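PDB 4WOD: taurocyamine kinase from Schistosoma mansoni, which catalyses the reversible, magnesium-dependent transfer of phosphate between ATP and the guanidino compound taurocyamine. Local coordinates for residues Leu443-His457 with His621-Leu635. The protein carries 4 engineered substitutions. Sequence-based numbering, arbitrary orientation.
Sequences LICDYHGVKDSAFKH and HSDKYGYITCCPSNL
Ile444 against Tyr625 and His457 against Gly626 fasten the last turns of helix 437-448 and the loop beyond it to 621-635, a small antiparallel hairpin running into the loop of Cys631, the predicted active-site cysteine of the second phosphagen kinase repeat. The contact packs a helix of the N-terminal domain of that repeat against its catalytic domain. Ile444 sends CD1 over one face of the Tyr625 ring, 3.8 Å from its centroid and 15° off the normal, a CH-pi contact; CB of Lys624 lies over the opposite face, so the ring is sandwiched. The Tyr625 hydroxyl bonds back to Asp441 on the same helix. Ile444 CD1 also meets Leu635 CD1, the two side chains crossing at about a right angle, while Ile444 CG1 rests 4.0 Å from Pro632 CB.

One turn on, His448 works through its edge. With CG anti to its carbonyl carbon (chi1 -61°), NE2 reaches Pro632 O at 2.8 Å in a nearly straight bond (170°); the acceptor lies in the ring plane, though the donor is tilted from the carbonyl plane. Tyr447 lays a ring face over Ser633, its CZ 3.4 Å from Ser633 CB. Gly449, with positive phi, bonds back into the last turn in a Schellman motif.

The loop returns at Lys456, whose NZ makes a long, weak salt bridge with Asp623 OD2, the two side chains running side by side. Next door, His457 N donates to Asp623 O from within the carbonyl plane; the modelled 2.5 Å is doubtfully short. The His457 imidazole, its CG opposite the backbone N, lies over the hairpin, where Gly626 CA sits beneath one face, 3.5 Å from the centroid, in a second CH-pi contact. A water in the plane of both imidazoles lies 3.2 Å from His457 ND1 and 3.1 Å from His621 NE2.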
# COMPACT_ATOMS: atom_id res chain seq x y z
N LEU A 443 -11.83 -19.95 -20.37
CA LEU A 443 -11.02 -18.74 -20.27
C LEU A 443 -9.71 -18.85 -21.05
O LEU A 443 -9.27 -17.90 -21.71
CB LEU A 443 -10.73 -18.43 -18.80
CG LEU A 443 -10.05 -17.10 -18.43
CD1 LEU A 443 -10.50 -16.62 -17.05
CD2 LEU A 443 -8.51 -17.21 -18.51
N ILE A 444 -9.06 -20.01 -20.90
CA ILE A 444 -7.79 -20.30 -21.56
C ILE A 444 -7.99 -20.37 -23.07
O ILE A 444 -7.25 -19.76 -23.84
CB ILE A 444 -7.20 -21.63 -21.02
CG1 ILE A 444 -6.62 -21.43 -19.61
CG2 ILE A 444 -6.15 -22.23 -21.95
CD1 ILE A 444 -6.40 -22.73 -18.84
N CYS A 445 -9.01 -21.12 -23.47
CA CYS A 445 -9.41 -21.24 -24.86
C CYS A 445 -9.66 -19.88 -25.52
O CYS A 445 -9.19 -19.63 -26.63
CB CYS A 445 -10.65 -22.11 -24.96
SG CYS A 445 -10.31 -23.87 -24.76
N ASP A 446 -10.39 -19.03 -24.81
CA ASP A 446 -10.66 -17.65 -25.25
C ASP A 446 -9.38 -16.83 -25.37
O ASP A 446 -9.09 -16.28 -26.44
CB ASP A 446 -11.62 -16.97 -24.27
CG ASP A 446 -12.30 -15.73 -24.85
OD1 ASP A 446 -11.75 -15.11 -25.78
OD2 ASP A 446 -13.38 -15.37 -24.34
N TYR A 447 -8.60 -16.75 -24.29
CA TYR A 447 -7.37 -15.94 -24.29
C TYR A 447 -6.40 -16.36 -25.40
O TYR A 447 -5.89 -15.52 -26.14
CB TYR A 447 -6.68 -16.03 -22.92
CG TYR A 447 -5.48 -15.11 -22.75
CD1 TYR A 447 -5.62 -13.88 -22.10
CD2 TYR A 447 -4.23 -15.45 -23.24
CE1 TYR A 447 -4.53 -13.02 -21.94
CE2 TYR A 447 -3.14 -14.59 -23.08
CZ TYR A 447 -3.30 -13.39 -22.43
OH TYR A 447 -2.23 -12.54 -22.27
N HIS A 448 -6.13 -17.66 -25.51
CA HIS A 448 -5.14 -18.16 -26.47
C HIS A 448 -5.70 -18.48 -27.86
O HIS A 448 -4.96 -18.94 -28.74
CB HIS A 448 -4.44 -19.38 -25.89
CG HIS A 448 -3.71 -19.09 -24.62
ND1 HIS A 448 -2.45 -18.53 -24.60
CD2 HIS A 448 -4.09 -19.22 -23.33
CE1 HIS A 448 -2.08 -18.34 -23.34
NE2 HIS A 448 -3.05 -18.76 -22.55
N GLY A 449 -6.99 -18.24 -28.07
CA GLY A 449 -7.63 -18.53 -29.34
C GLY A 449 -7.55 -20.00 -29.77
O GLY A 449 -7.21 -20.31 -30.92
N VAL A 450 -7.86 -20.90 -28.85
CA VAL A 450 -7.79 -22.33 -29.12
C VAL A 450 -9.07 -23.03 -28.69
O VAL A 450 -10.09 -22.38 -28.42
CB VAL A 450 -6.60 -22.99 -28.40
CG1 VAL A 450 -5.28 -22.36 -28.85
CG2 VAL A 450 -6.74 -22.90 -26.89
N LYS A 451 -9.02 -24.35 -28.67
CA LYS A 451 -10.19 -25.15 -28.29
C LYS A 451 -9.76 -26.51 -27.75
O LYS A 451 -8.63 -26.95 -27.98
CB LYS A 451 -11.13 -25.33 -29.49
CG LYS A 451 -10.44 -25.42 -30.83
CD LYS A 451 -11.08 -24.47 -31.83
CE LYS A 451 -10.26 -24.39 -33.12
NZ LYS A 451 -8.92 -23.76 -32.89
N ASP A 452 -10.68 -27.15 -27.04
CA ASP A 452 -10.47 -28.48 -26.50
C ASP A 452 -10.09 -29.51 -27.55
O ASP A 452 -10.83 -29.74 -28.51
CB ASP A 452 -11.72 -28.97 -25.77
CG ASP A 452 -11.96 -28.24 -24.49
OD1 ASP A 452 -12.90 -28.64 -23.77
OD2 ASP A 452 -11.20 -27.28 -24.20
N SER A 453 -8.95 -30.16 -27.34
CA SER A 453 -8.47 -31.20 -28.23
C SER A 453 -8.34 -32.55 -27.51
O SER A 453 -8.13 -32.61 -26.29
CB SER A 453 -7.13 -30.79 -28.83
OG SER A 453 -6.43 -31.91 -29.33
N ALA A 454 -8.48 -33.63 -28.28
CA ALA A 454 -8.34 -34.99 -27.77
C ALA A 454 -6.90 -35.33 -27.42
O ALA A 454 -6.65 -36.25 -26.64
CB ALA A 454 -8.84 -35.98 -28.82
N PHE A 455 -5.96 -34.58 -28.00
CA PHE A 455 -4.54 -34.93 -27.93
C PHE A 455 -3.80 -34.27 -26.76
O PHE A 455 -4.07 -33.12 -26.40
CB PHE A 455 -3.84 -34.54 -29.24
CG PHE A 455 -4.40 -35.23 -30.45
CD1 PHE A 455 -4.06 -36.55 -30.74
CD2 PHE A 455 -5.27 -34.56 -31.32
CE1 PHE A 455 -4.57 -37.20 -31.86
CE2 PHE A 455 -5.78 -35.20 -32.44
CZ PHE A 455 -5.43 -36.52 -32.71
N LYS A 456 -2.85 -35.00 -26.18
CA LYS A 456 -1.93 -34.43 -25.20
C LYS A 456 -1.19 -33.27 -25.84
O LYS A 456 -0.81 -33.36 -27.02
CB LYS A 456 -0.92 -35.46 -24.70
CG LYS A 456 -1.42 -36.88 -24.58
CD LYS A 456 -0.24 -37.80 -24.30
CE LYS A 456 -0.70 -39.22 -23.96
NZ LYS A 456 -1.50 -39.22 -22.71
N HIS A 457 -0.98 -32.20 -25.07
CA HIS A 457 -0.13 -31.07 -25.47
C HIS A 457 1.17 -31.63 -26.01
O HIS A 457 1.66 -32.63 -25.51
CB HIS A 457 0.14 -30.12 -24.27
CG HIS A 457 0.73 -28.78 -24.65
ND1 HIS A 457 2.09 -28.55 -24.69
CD2 HIS A 457 0.13 -27.61 -24.98
CE1 HIS A 457 2.31 -27.29 -25.04
NE2 HIS A 457 1.14 -26.70 -25.22
N HIS A 621 3.68 -29.80 -15.33
CA HIS A 621 3.32 -29.89 -16.76
C HIS A 621 1.96 -30.56 -16.96
O HIS A 621 1.62 -31.49 -16.23
CB HIS A 621 4.41 -30.66 -17.53
CG HIS A 621 4.21 -30.67 -19.02
ND1 HIS A 621 3.43 -31.62 -19.66
CD2 HIS A 621 4.71 -29.88 -20.00
CE1 HIS A 621 3.44 -31.40 -20.96
NE2 HIS A 621 4.22 -30.35 -21.19
N SER A 622 1.21 -30.12 -17.96
CA SER A 622 -0.14 -30.62 -18.18
C SER A 622 -0.35 -31.24 -19.56
O SER A 622 0.13 -30.73 -20.57
CB SER A 622 -1.15 -29.47 -17.99
OG SER A 622 -2.40 -29.79 -18.56
N ASP A 623 -1.09 -32.34 -19.61
CA ASP A 623 -1.45 -32.94 -20.89
C ASP A 623 -2.34 -31.98 -21.69
O ASP A 623 -2.24 -31.90 -22.91
CB ASP A 623 -2.15 -34.28 -20.67
CG ASP A 623 -1.19 -35.45 -20.60
OD1 ASP A 623 0.05 -35.24 -20.64
OD2 ASP A 623 -1.68 -36.60 -20.51
N LYS A 624 -3.19 -31.26 -20.98
CA LYS A 624 -4.06 -30.24 -21.57
C LYS A 624 -3.28 -28.98 -21.99
O LYS A 624 -3.36 -28.55 -23.15
CB LYS A 624 -5.17 -29.84 -20.57
CG LYS A 624 -6.00 -31.00 -19.98
CD LYS A 624 -7.18 -30.51 -19.11
CE LYS A 624 -6.73 -29.99 -17.74
NZ LYS A 624 -6.27 -31.05 -16.78
N TYR A 625 -2.52 -28.40 -21.06
CA TYR A 625 -2.00 -27.03 -21.27
C TYR A 625 -0.47 -26.89 -21.40
O TYR A 625 0.01 -25.77 -21.51
CB TYR A 625 -2.47 -26.12 -20.12
CG TYR A 625 -3.96 -26.18 -19.88
CD1 TYR A 625 -4.86 -25.97 -20.92
CD2 TYR A 625 -4.47 -26.49 -18.62
CE1 TYR A 625 -6.23 -26.04 -20.71
CE2 TYR A 625 -5.83 -26.56 -18.39
CZ TYR A 625 -6.70 -26.34 -19.44
OH TYR A 625 -8.06 -26.42 -19.20
N GLY A 626 0.29 -27.98 -21.38
CA GLY A 626 1.74 -27.83 -21.45
C GLY A 626 2.31 -27.37 -20.11
O GLY A 626 1.82 -27.81 -19.07
N TYR A 627 3.33 -26.51 -20.11
CA TYR A 627 3.89 -26.07 -18.83
C TYR A 627 2.86 -25.23 -18.07
O TYR A 627 2.19 -24.34 -18.62
CB TYR A 627 5.22 -25.31 -19.02
CG TYR A 627 6.34 -26.29 -19.34
CD1 TYR A 627 6.82 -27.16 -18.36
CD2 TYR A 627 6.87 -26.39 -20.62
CE1 TYR A 627 7.81 -28.08 -18.64
CE2 TYR A 627 7.86 -27.31 -20.92
CZ TYR A 627 8.33 -28.15 -19.93
OH TYR A 627 9.31 -29.07 -20.22
N ILE A 628 2.71 -25.57 -16.80
CA ILE A 628 1.78 -24.87 -15.91
C ILE A 628 2.45 -23.67 -15.26
O ILE A 628 3.60 -23.75 -14.83
CB ILE A 628 1.26 -25.83 -14.82
CG1 ILE A 628 0.40 -26.91 -15.48
CG2 ILE A 628 0.49 -25.07 -13.72
CD1 ILE A 628 0.30 -28.16 -14.67
N THR A 629 1.73 -22.55 -15.24
CA THR A 629 2.20 -21.30 -14.66
C THR A 629 1.08 -20.68 -13.84
O THR A 629 -0.10 -21.04 -13.97
CB THR A 629 2.67 -20.29 -15.76
OG1 THR A 629 1.59 -19.95 -16.63
CG2 THR A 629 3.80 -20.88 -16.61
N CYS A 630 1.46 -19.75 -12.97
CA CYS A 630 0.50 -19.04 -12.14
C CYS A 630 -0.59 -18.34 -12.97
O CYS A 630 -1.78 -18.55 -12.73
CB CYS A 630 1.24 -18.05 -11.26
SG CYS A 630 0.19 -17.05 -10.23
N CYS A 631 -0.20 -17.49 -13.91
CA CYS A 631 -1.17 -16.86 -14.80
C CYS A 631 -1.49 -17.77 -15.99
O CYS A 631 -0.58 -18.32 -16.62
CB CYS A 631 -0.66 -15.49 -15.28
SG CYS A 631 -1.91 -14.48 -16.10
N PRO A 632 -2.78 -17.94 -16.30
CA PRO A 632 -3.18 -18.77 -17.44
C PRO A 632 -2.71 -18.18 -18.78
O PRO A 632 -2.71 -18.87 -19.77
CB PRO A 632 -4.71 -18.79 -17.35
CG PRO A 632 -5.02 -18.41 -15.95
CD PRO A 632 -3.93 -17.48 -15.52
N SER A 633 -2.33 -16.91 -18.79
CA SER A 633 -1.85 -16.29 -20.01
C SER A 633 -0.50 -16.87 -20.45
O SER A 633 -0.12 -16.75 -21.63
CB SER A 633 -1.71 -14.78 -19.81
OG SER A 633 -0.63 -14.49 -18.94
N ASN A 634 0.22 -17.49 -19.51
CA ASN A 634 1.57 -17.95 -19.79
C ASN A 634 1.82 -19.45 -19.80
O ASN A 634 2.94 -19.91 -19.54
CB ASN A 634 2.54 -17.29 -18.83
CG ASN A 634 3.46 -16.33 -19.53
OD1 ASN A 634 4.40 -16.75 -20.21
ND2 ASN A 634 3.18 -15.03 -19.42
N LEU A 635 0.78 -20.22 -20.11
CA LEU A 635 0.85 -21.66 -20.34
C LEU A 635 1.46 -22.12 -21.68
O LEU A 635 1.86 -21.32 -22.51
CB LEU A 635 -0.56 -22.25 -20.26
CG LEU A 635 -1.36 -21.93 -19.01
CD1 LEU A 635 -2.85 -22.31 -19.27
CD2 LEU A 635 -0.81 -22.70 -17.81
O HOH W 1 5.16 -29.06 -23.79